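Local structure of sortase, SrtB family (Streptococcus pneumoniae PCS8235, 4Y4Q) at residues A[80-92]-A[104-118]. The protein probably acts as a cysteine transpeptidase of the SrtB family that handles pilin subunits during formation of the pneumococcal Type II pilus. Sequence-based numbering, arbitrary orientation.
Sequences TNIDYPLVQAKDN and FAATGAIFLDARNNP
Two neighbouring parallel strands of the sortase beta-barrel meet here, Leu86 beside Ile110 and Val87 beside Phe111. The ladder runs through three backbone bonds: Ile110 N to Pro85 O, Val87 N to Ile110 O (2.9 Å) and Leu112 N to Val87 O (2.8 Å). On one face, Leu86 CD2 lies alongside Ile110 CG2 at 3.6 Å, while Ile110 CD1 reaches across to Tyr84 CD2; Ile75 and Ile127 of the flanking strands adjoin this cluster. The other face carries Val87, whose two methyls part: CG1, anti to the backbone N (chi1 158°), comes to Phe111 CE2, the two side chains pointing the same way, and CG2 meets Phe104 CZ at 3.9 Å. Because the strands are parallel, the chain between them must cross back, as in the sortase barrel; its modelled parts have neither helix nor strand. Past the ladder two side-chain amides bond to the backbone of 113-116. Gln88, extended, directs NE2 to Asp113 O (2.8 Å) and Asn116 O (3.1 Å), both in its amide plane, the first bond bent (141°), from above the carbonyl plane, the second straighter. Asn116 N reaches Asp113 O from the opposite face. Poorly ordered Asn92 accepts a nearly straight bond at OD1 from Ala114 N (2.8 Å, 171°).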
ATOM      1  N   THR A  80      12.615  -6.974  -1.898  1.00 36.66           N
ATOM      2  CA  THR A  80      12.219  -6.134  -3.031  1.00 38.84           C
ATOM      3  C   THR A  80      12.787  -4.724  -2.939  1.00 38.61           C
ATOM      4  O   THR A  80      13.433  -4.381  -1.948  1.00 38.44           O
ATOM      5  CB  THR A  80      10.701  -5.990  -3.132  1.00 35.74           C
ATOM      6  OG1 THR A  80      10.235  -5.122  -2.090  1.00 35.39           O
ATOM      7  CG2 THR A  80      10.008  -7.349  -3.031  1.00 32.63           C
ATOM      8  N   ASN A  81      12.531  -3.912  -3.968  1.00 33.52           N
ATOM      9  CA  ASN A  81      12.901  -2.494  -3.951  1.00 43.53           C
ATOM     10  C   ASN A  81      11.824  -1.615  -3.308  1.00 39.34           C
ATOM     11  O   ASN A  81      11.863  -0.397  -3.413  1.00 38.23           O
ATOM     12  CB  ASN A  81      13.195  -1.990  -5.367  1.00 45.23           C
ATOM     13  CG  ASN A  81      14.406  -2.674  -5.998  1.00 65.03           C
ATOM     14  OD1 ASN A  81      15.454  -2.825  -5.362  1.00 65.99           O
ATOM     15  ND2 ASN A  81      14.260  -3.099  -7.253  1.00 65.48           N
ATOM     16  N   ILE A  82      10.846  -2.232  -2.664  1.00 36.45           N
ATOM     17  CA  ILE A  82       9.816  -1.468  -1.973  1.00 36.06           C
ATOM     18  C   ILE A  82      10.355  -1.099  -0.604  1.00 34.58           C
ATOM     19  O   ILE A  82      10.348  -1.919   0.323  1.00 35.25           O
ATOM     20  CB  ILE A  82       8.535  -2.277  -1.852  1.00 37.54           C
ATOM     21  CG1 ILE A  82       8.128  -2.771  -3.246  1.00 31.39           C
ATOM     22  CG2 ILE A  82       7.441  -1.441  -1.201  1.00 37.98           C
ATOM     23  CD1 ILE A  82       6.797  -3.496  -3.307  1.00 28.20           C
ATOM     24  N   ASP A  83      11.119  -0.023  -0.610  1.00 37.08           N
ATOM     25  CA  ASP A  83      11.624   0.585   0.587  1.00 37.86           C
ATOM     26  C   ASP A  83      11.287   2.014   0.304  1.00 39.73           C
ATOM     27  O   ASP A  83      11.708   2.567  -0.711  1.00 47.53           O
ATOM     28  CB  ASP A  83      13.136   0.403   0.693  1.00 45.92           C
ATOM     29  CG  ASP A  83      13.686   0.864   2.028  1.00 49.86           C
ATOM     30  OD1 ASP A  83      13.000   0.673   3.054  1.00 46.85           O
ATOM     31  OD2 ASP A  83      14.806   1.417   2.053  1.00 58.00           O
ATOM     32  N   TYR A  84      10.523   2.626   1.184  1.00 37.92           N
ATOM     33  CA  TYR A  84      10.126   4.000   0.923  1.00 39.75           C
ATOM     34  C   TYR A  84       9.616   4.716   2.168  1.00 35.75           C
ATOM     35  O   TYR A  84       8.952   4.108   3.020  1.00 30.88           O
ATOM     36  CB  TYR A  84       9.002   4.019  -0.126  1.00 42.88           C
ATOM     37  CG  TYR A  84       9.377   3.465  -1.489  1.00 37.87           C
ATOM     38  CD1 TYR A  84      10.444   3.998  -2.211  1.00 44.62           C
ATOM     39  CD2 TYR A  84       8.640   2.434  -2.068  1.00 36.34           C
ATOM     40  CE1 TYR A  84      10.788   3.500  -3.466  1.00 46.16           C
ATOM     41  CE2 TYR A  84       8.973   1.931  -3.323  1.00 43.94           C
ATOM     42  CZ  TYR A  84      10.048   2.467  -4.013  1.00 46.10           C
ATOM     43  OH  TYR A  84      10.378   1.971  -5.256  1.00 53.79           O
ATOM     44  N   PRO A  85       9.916   6.018   2.274  1.00 33.10           N
ATOM     45  CA  PRO A  85       9.279   6.844   3.303  1.00 33.20           C
ATOM     46  C   PRO A  85       7.819   7.008   2.949  1.00 33.12           C
ATOM     47  O   PRO A  85       7.483   7.009   1.761  1.00 33.45           O
ATOM     48  CB  PRO A  85       9.984   8.192   3.158  1.00 34.10           C
ATOM     49  CG  PRO A  85      10.472   8.224   1.736  1.00 34.57           C
ATOM     50  CD  PRO A  85      10.828   6.794   1.416  1.00 33.19           C
ATOM     51  N   LEU A  86       6.971   7.138   3.962  1.00 30.13           N
ATOM     52  CA  LEU A  86       5.560   7.416   3.756  1.00 29.46           C
ATOM     53  C   LEU A  86       5.303   8.885   4.051  1.00 32.92           C
ATOM     54  O   LEU A  86       5.814   9.431   5.032  1.00 35.21           O
ATOM     55  CB  LEU A  86       4.719   6.564   4.702  1.00 32.28           C
ATOM     56  CG  LEU A  86       4.857   5.067   4.503  1.00 31.84           C
ATOM     57  CD1 LEU A  86       4.044   4.318   5.539  1.00 30.00           C
ATOM     58  CD2 LEU A  86       4.425   4.713   3.095  1.00 37.63           C
ATOM     59  N   VAL A  87       4.511   9.518   3.198  1.00 34.83           N
ATOM     60  CA  VAL A  87       4.217  10.939   3.303  1.00 34.47           C
ATOM     61  C   VAL A  87       2.706  11.109   3.057  1.00 44.47           C
ATOM     62  O   VAL A  87       2.058  10.195   2.531  1.00 42.21           O
ATOM     63  CB  VAL A  87       5.111  11.714   2.295  1.00 47.26           C
ATOM     64  CG1 VAL A  87       4.549  13.059   1.933  1.00 50.87           C
ATOM     65  CG2 VAL A  87       6.533  11.866   2.854  1.00 48.41           C
ATOM     66  N   GLN A  88       2.125  12.224   3.493  1.00 46.20           N
ATOM     67  CA  GLN A  88       0.744  12.552   3.147  1.00 48.15           C
ATOM     68  C   GLN A  88       0.639  14.023   2.794  1.00 58.57           C
ATOM     69  O   GLN A  88       1.154  14.877   3.511  1.00 63.48           O
ATOM     70  CB  GLN A  88      -0.216  12.230   4.297  1.00 44.35           C
ATOM     71  CG  GLN A  88      -1.690  12.508   3.956  1.00 41.26           C
ATOM     72  CD  GLN A  88      -2.634  12.097   5.066  1.00 43.86           C
ATOM     73  OE1 GLN A  88      -2.462  12.492   6.220  1.00 51.51           O
ATOM     74  NE2 GLN A  88      -3.646  11.298   4.723  1.00 40.03           N
ATOM     75  N   ALA A  89      -0.028  14.327   1.687  1.00 66.94           N
ATOM     76  CA  ALA A  89      -0.277  15.721   1.331  1.00 74.16           C
ATOM     77  C   ALA A  89      -1.741  16.079   1.549  1.00 82.97           C
ATOM     78  O   ALA A  89      -2.558  15.218   1.879  1.00 79.44           O
ATOM     79  CB  ALA A  89       0.114  15.976  -0.112  1.00 73.17           C
ATOM     80  N   LYS A  90      -2.064  17.357   1.382  1.00 97.10           N
ATOM     81  CA  LYS A  90      -3.451  17.757   1.197  1.00104.85           C
ATOM     82  C   LYS A  90      -3.701  17.745  -0.298  1.00110.81           C
ATOM     83  O   LYS A  90      -2.782  17.991  -1.081  1.00114.35           O
ATOM     84  CB  LYS A  90      -3.696  19.172   1.700  1.00113.39           C
ATOM     85  CG  LYS A  90      -3.367  19.432   3.148  1.00119.62           C
ATOM     86  CD  LYS A  90      -3.815  20.848   3.497  1.00128.13           C
ATOM     87  CE  LYS A  90      -3.247  21.332   4.817  1.00129.47           C
ATOM     88  NZ  LYS A  90      -3.740  22.704   5.128  1.00133.11           N
ATOM     89  N   ASP A  91      -4.953  17.496  -0.704  1.00115.16           N
ATOM     90  CA  ASP A  91      -5.397  17.550  -2.121  1.00122.07           C
ATOM     91  C   ASP A  91      -4.728  16.695  -3.233  1.00118.57           C
ATOM     92  O   ASP A  91      -4.212  17.250  -4.203  1.00119.10           O
ATOM     93  CB  ASP A  91      -5.448  19.012  -2.585  1.00130.86           C
ATOM     94  CG  ASP A  91      -6.367  19.863  -1.731  1.00139.30           C
ATOM     95  OD1 ASP A  91      -7.515  19.435  -1.481  1.00140.25           O
ATOM     96  OD2 ASP A  91      -5.943  20.960  -1.309  1.00144.71           O
ATOM     97  N   ASN A  92      -4.725  15.366  -3.094  1.00111.05           N
ATOM     98  CA  ASN A  92      -3.985  14.488  -3.999  1.00105.24           C
ATOM     99  C   ASN A  92      -4.592  14.419  -5.401  1.00105.67           C
ATOM    100  O   ASN A  92      -4.050  14.985  -6.353  1.00106.85           O
ATOM    101  CB  ASN A  92      -3.803  13.076  -3.408  1.00 98.89           C
ATOM    102  CG  ASN A  92      -5.119  12.418  -2.995  1.00 88.51           C
ATOM    103  OD1 ASN A  92      -5.322  12.098  -1.822  1.00 73.15           O
ATOM    104  ND2 ASN A  92      -6.006  12.200  -3.960  1.00 92.93           N
ATOM    105  N   PHE A 104      12.555  14.099  -2.294  1.00105.62           N
ATOM    106  CA  PHE A 104      12.591  12.667  -2.578  1.00 95.45           C
ATOM    107  C   PHE A 104      12.759  12.311  -4.059  1.00 94.99           C
ATOM    108  O   PHE A 104      12.109  11.382  -4.547  1.00 90.98           O
ATOM    109  CB  PHE A 104      11.316  11.990  -2.058  1.00 84.75           C
ATOM    110  CG  PHE A 104      10.791  12.568  -0.770  1.00 77.31           C
ATOM    111  CD1 PHE A 104      11.290  12.143   0.455  1.00 73.27           C
ATOM    112  CD2 PHE A 104       9.777  13.520  -0.784  1.00 75.56           C
ATOM    113  CE1 PHE A 104      10.799  12.665   1.644  1.00 72.10           C
ATOM    114  CE2 PHE A 104       9.282  14.046   0.399  1.00 75.17           C
ATOM    115  CZ  PHE A 104       9.794  13.617   1.616  1.00 74.21           C
ATOM    116  N   ALA A 105      13.622  13.031  -4.773  1.00 97.29           N
ATOM    117  CA  ALA A 105      13.957  12.654  -6.149  1.00 97.60           C
ATOM    118  C   ALA A 105      14.783  11.369  -6.133  1.00 92.86           C
ATOM    119  O   ALA A 105      14.640  10.508  -7.005  1.00 89.81           O
ATOM    120  CB  ALA A 105      14.703  13.777  -6.858  1.00102.58           C
ATOM    121  N   ALA A 106      15.658  11.258  -5.135  1.00 91.81           N
ATOM    122  CA  ALA A 106      16.284   9.987  -4.792  1.00 92.21           C
ATOM    123  C   ALA A 106      15.301   9.235  -3.902  1.00 92.85           C
ATOM    124  O   ALA A 106      14.276   9.794  -3.502  1.00 97.44           O
ATOM    125  CB  ALA A 106      17.589  10.223  -4.062  1.00 90.49           C
ATOM    126  N   THR A 107      15.534   7.950  -3.675  1.00 87.72           N
ATOM    127  CA  THR A 107      14.715   7.208  -2.722  1.00 81.91           C
ATOM    128  C   THR A 107      13.280   7.000  -3.212  1.00 77.72           C
ATOM    129  O   THR A 107      12.813   5.868  -3.343  1.00 78.71           O
ATOM    130  CB  THR A 107      14.679   7.906  -1.349  1.00 80.63           C
ATOM    131  OG1 THR A 107      15.867   7.583  -0.615  1.00 87.94           O
ATOM    132  CG2 THR A 107      13.461   7.459  -0.556  1.00 74.15           C
ATOM    133  N   GLY A 108      12.587   8.108  -3.473  1.00 72.68           N
ATOM    134  CA  GLY A 108      11.182   8.077  -3.851  1.00 64.51           C
ATOM    135  C   GLY A 108      10.318   8.246  -2.613  1.00 52.94           C
ATOM    136  O   GLY A 108      10.829   8.215  -1.499  1.00 55.43           O
ATOM    137  N   ALA A 109       9.016   8.431  -2.787  1.00 47.93           N
ATOM    138  CA  ALA A 109       8.128   8.579  -1.636  1.00 47.35           C
ATOM    139  C   ALA A 109       6.733   8.064  -1.957  1.00 45.14           C
ATOM    140  O   ALA A 109       6.298   8.125  -3.104  1.00 45.41           O
ATOM    141  CB  ALA A 109       8.073  10.037  -1.176  1.00 35.73           C
ATOM    142  N   ILE A 110       6.038   7.567  -0.937  1.00 39.02           N
ATOM    143  CA  ILE A 110       4.716   6.975  -1.111  1.00 35.08           C
ATOM    144  C   ILE A 110       3.679   7.776  -0.337  1.00 33.96           C
ATOM    145  O   ILE A 110       3.861   8.013   0.856  1.00 36.29           O
ATOM    146  CB  ILE A 110       4.728   5.524  -0.632  1.00 40.92           C
ATOM    147  CG1 ILE A 110       5.365   4.637  -1.700  1.00 42.71           C
ATOM    148  CG2 ILE A 110       3.335   5.029  -0.367  1.00 46.83           C
ATOM    149  CD1 ILE A 110       5.383   3.195  -1.304  1.00 45.15           C
ATOM    150  N   PHE A 111       2.608   8.201  -1.012  1.00 36.35           N
ATOM    151  CA  PHE A 111       1.623   9.123  -0.431  1.00 31.79           C
ATOM    152  C   PHE A 111       0.356   8.428   0.062  1.00 31.16           C
ATOM    153  O   PHE A 111      -0.280   7.681  -0.686  1.00 32.59           O
ATOM    154  CB  PHE A 111       1.187  10.144  -1.473  1.00 35.92           C
ATOM    155  CG  PHE A 111       2.255  11.122  -1.858  1.00 52.97           C
ATOM    156  CD1 PHE A 111       3.349  10.725  -2.623  1.00 52.95           C
ATOM    157  CD2 PHE A 111       2.154  12.454  -1.478  1.00 62.55           C
ATOM    158  CE1 PHE A 111       4.328  11.637  -2.990  1.00 57.59           C
ATOM    159  CE2 PHE A 111       3.131  13.377  -1.843  1.00 65.71           C
ATOM    160  CZ  PHE A 111       4.219  12.968  -2.598  1.00 63.41           C
ATOM    161  N   LEU A 112      -0.023   8.689   1.307  1.00 33.44           N
ATOM    162  CA  LEU A 112      -1.294   8.203   1.824  1.00 28.95           C
ATOM    163  C   LEU A 112      -2.383   9.037   1.173  1.00 39.58           C
ATOM    164  O   LEU A 112      -2.191  10.234   0.939  1.00 35.95           O
ATOM    165  CB  LEU A 112      -1.379   8.381   3.339  1.00 30.60           C
ATOM    166  CG  LEU A 112      -0.778   7.322   4.264  1.00 36.49           C
ATOM    167  CD1 LEU A 112       0.707   7.066   3.969  1.00 27.29           C
ATOM    168  CD2 LEU A 112      -0.964   7.752   5.716  1.00 33.39           C
ATOM    169  N   ASP A 113      -3.511   8.407   0.860  1.00 34.05           N
ATOM    170  CA  ASP A 113      -4.671   9.147   0.371  1.00 34.20           C
ATOM    171  C   ASP A 113      -4.992  10.227   1.396  1.00 34.47           C
ATOM    172  O   ASP A 113      -4.978   9.967   2.598  1.00 33.81           O
ATOM    173  CB  ASP A 113      -5.864   8.203   0.216  1.00 31.08           C
ATOM    174  CG  ASP A 113      -6.982   8.809  -0.612  1.00 49.31           C
ATOM    175  OD1 ASP A 113      -7.690   9.730  -0.113  1.00 35.85           O
ATOM    176  OD2 ASP A 113      -7.148   8.359  -1.771  1.00 33.07           O
ATOM    177  N   ALA A 114      -5.260  11.438   0.922  1.00 40.53           N
ATOM    178  CA  ALA A 114      -5.547  12.580   1.798  1.00 40.70           C
ATOM    179  C   ALA A 114      -6.771  12.390   2.703  1.00 42.23           C
ATOM    180  O   ALA A 114      -6.931  13.112   3.681  1.00 42.73           O
ATOM    181  CB  ALA A 114      -5.684  13.860   0.977  1.00 43.97           C
ATOM    182  N   ARG A 115      -7.621  11.424   2.371  1.00 39.22           N
ATOM    183  CA  ARG A 115      -8.829  11.144   3.142  1.00 42.51           C
ATOM    184  C   ARG A 115      -8.595  10.129   4.273  1.00 37.60           C
ATOM    185  O   ARG A 115      -9.455   9.957   5.153  1.00 38.06           O
ATOM    186  CB  ARG A 115      -9.958  10.661   2.209  1.00 39.95           C
ATOM    187  CG  ARG A 115     -10.539  11.760   1.292  1.00 43.54           C
ATOM    188  CD  ARG A 115     -11.245  11.185   0.078  1.00 43.36           C
ATOM    189  NE  ARG A 115     -10.377  10.282  -0.681  1.00 40.26           N
ATOM    190  CZ  ARG A 115     -10.763   9.599  -1.757  1.00 44.78           C
ATOM    191  NH1 ARG A 115     -12.012   9.715  -2.202  1.00 41.81           N
ATOM    192  NH2 ARG A 115      -9.901   8.801  -2.384  1.00 37.07           N
ATOM    193  N   ASN A 116      -7.448   9.450   4.238  1.00 34.76           N
ATOM    194  CA  ASN A 116      -7.121   8.451   5.260  1.00 38.78           C
ATOM    195  C   ASN A 116      -6.518   9.055   6.533  1.00 40.70           C
ATOM    196  O   ASN A 116      -5.859  10.103   6.491  1.00 35.57           O
ATOM    197  CB  ASN A 116      -6.128   7.430   4.723  1.00 32.17           C
ATOM    198  CG  ASN A 116      -6.788   6.297   3.958  1.00 31.65           C
ATOM    199  OD1 ASN A 116      -6.298   5.890   2.905  1.00 33.21           O
ATOM    200  ND2 ASN A 116      -7.881   5.756   4.500  1.00 32.46           N
ATOM    201  N   ASN A 117      -6.732   8.382   7.660  1.00 35.53           N
ATOM    202  CA  ASN A 117      -6.073   8.755   8.906  1.00 37.72           C
ATOM    203  C   ASN A 117      -4.575   8.439   8.815  1.00 37.91           C
ATOM    204  O   ASN A 117      -4.197   7.326   8.434  1.00 41.06           O
ATOM    205  CB  ASN A 117      -6.713   8.012  10.082  1.00 42.29           C
ATOM    206  CG  ASN A 117      -5.960   8.218  11.388  1.00 48.63           C
ATOM    207  OD1 ASN A 117      -5.003   7.498  11.688  1.00 50.73           O
ATOM    208  ND2 ASN A 117      -6.395   9.195  12.177  1.00 49.10           N
ATOM    209  N   PRO A 118      -3.721   9.414   9.159  1.00 38.47           N
ATOM    210  CA  PRO A 118      -2.272   9.287   8.967  1.00 44.01           C
ATOM    211  C   PRO A 118      -1.609   8.320   9.950  1.00 45.97           C
ATOM    212  O   PRO A 118      -0.413   8.052   9.806  1.00 40.76           O
ATOM    213  CB  PRO A 118      -1.760  10.715   9.207  1.00 40.71           C
ATOM    214  CG  PRO A 118      -2.768  11.312  10.147  1.00 40.42           C
ATOM    215  CD  PRO A 118      -4.096  10.719   9.737  1.00 42.49           C
TER
HETATM  216  O   HOH W   1      -4.697  15.269   4.198  1.00 58.99           O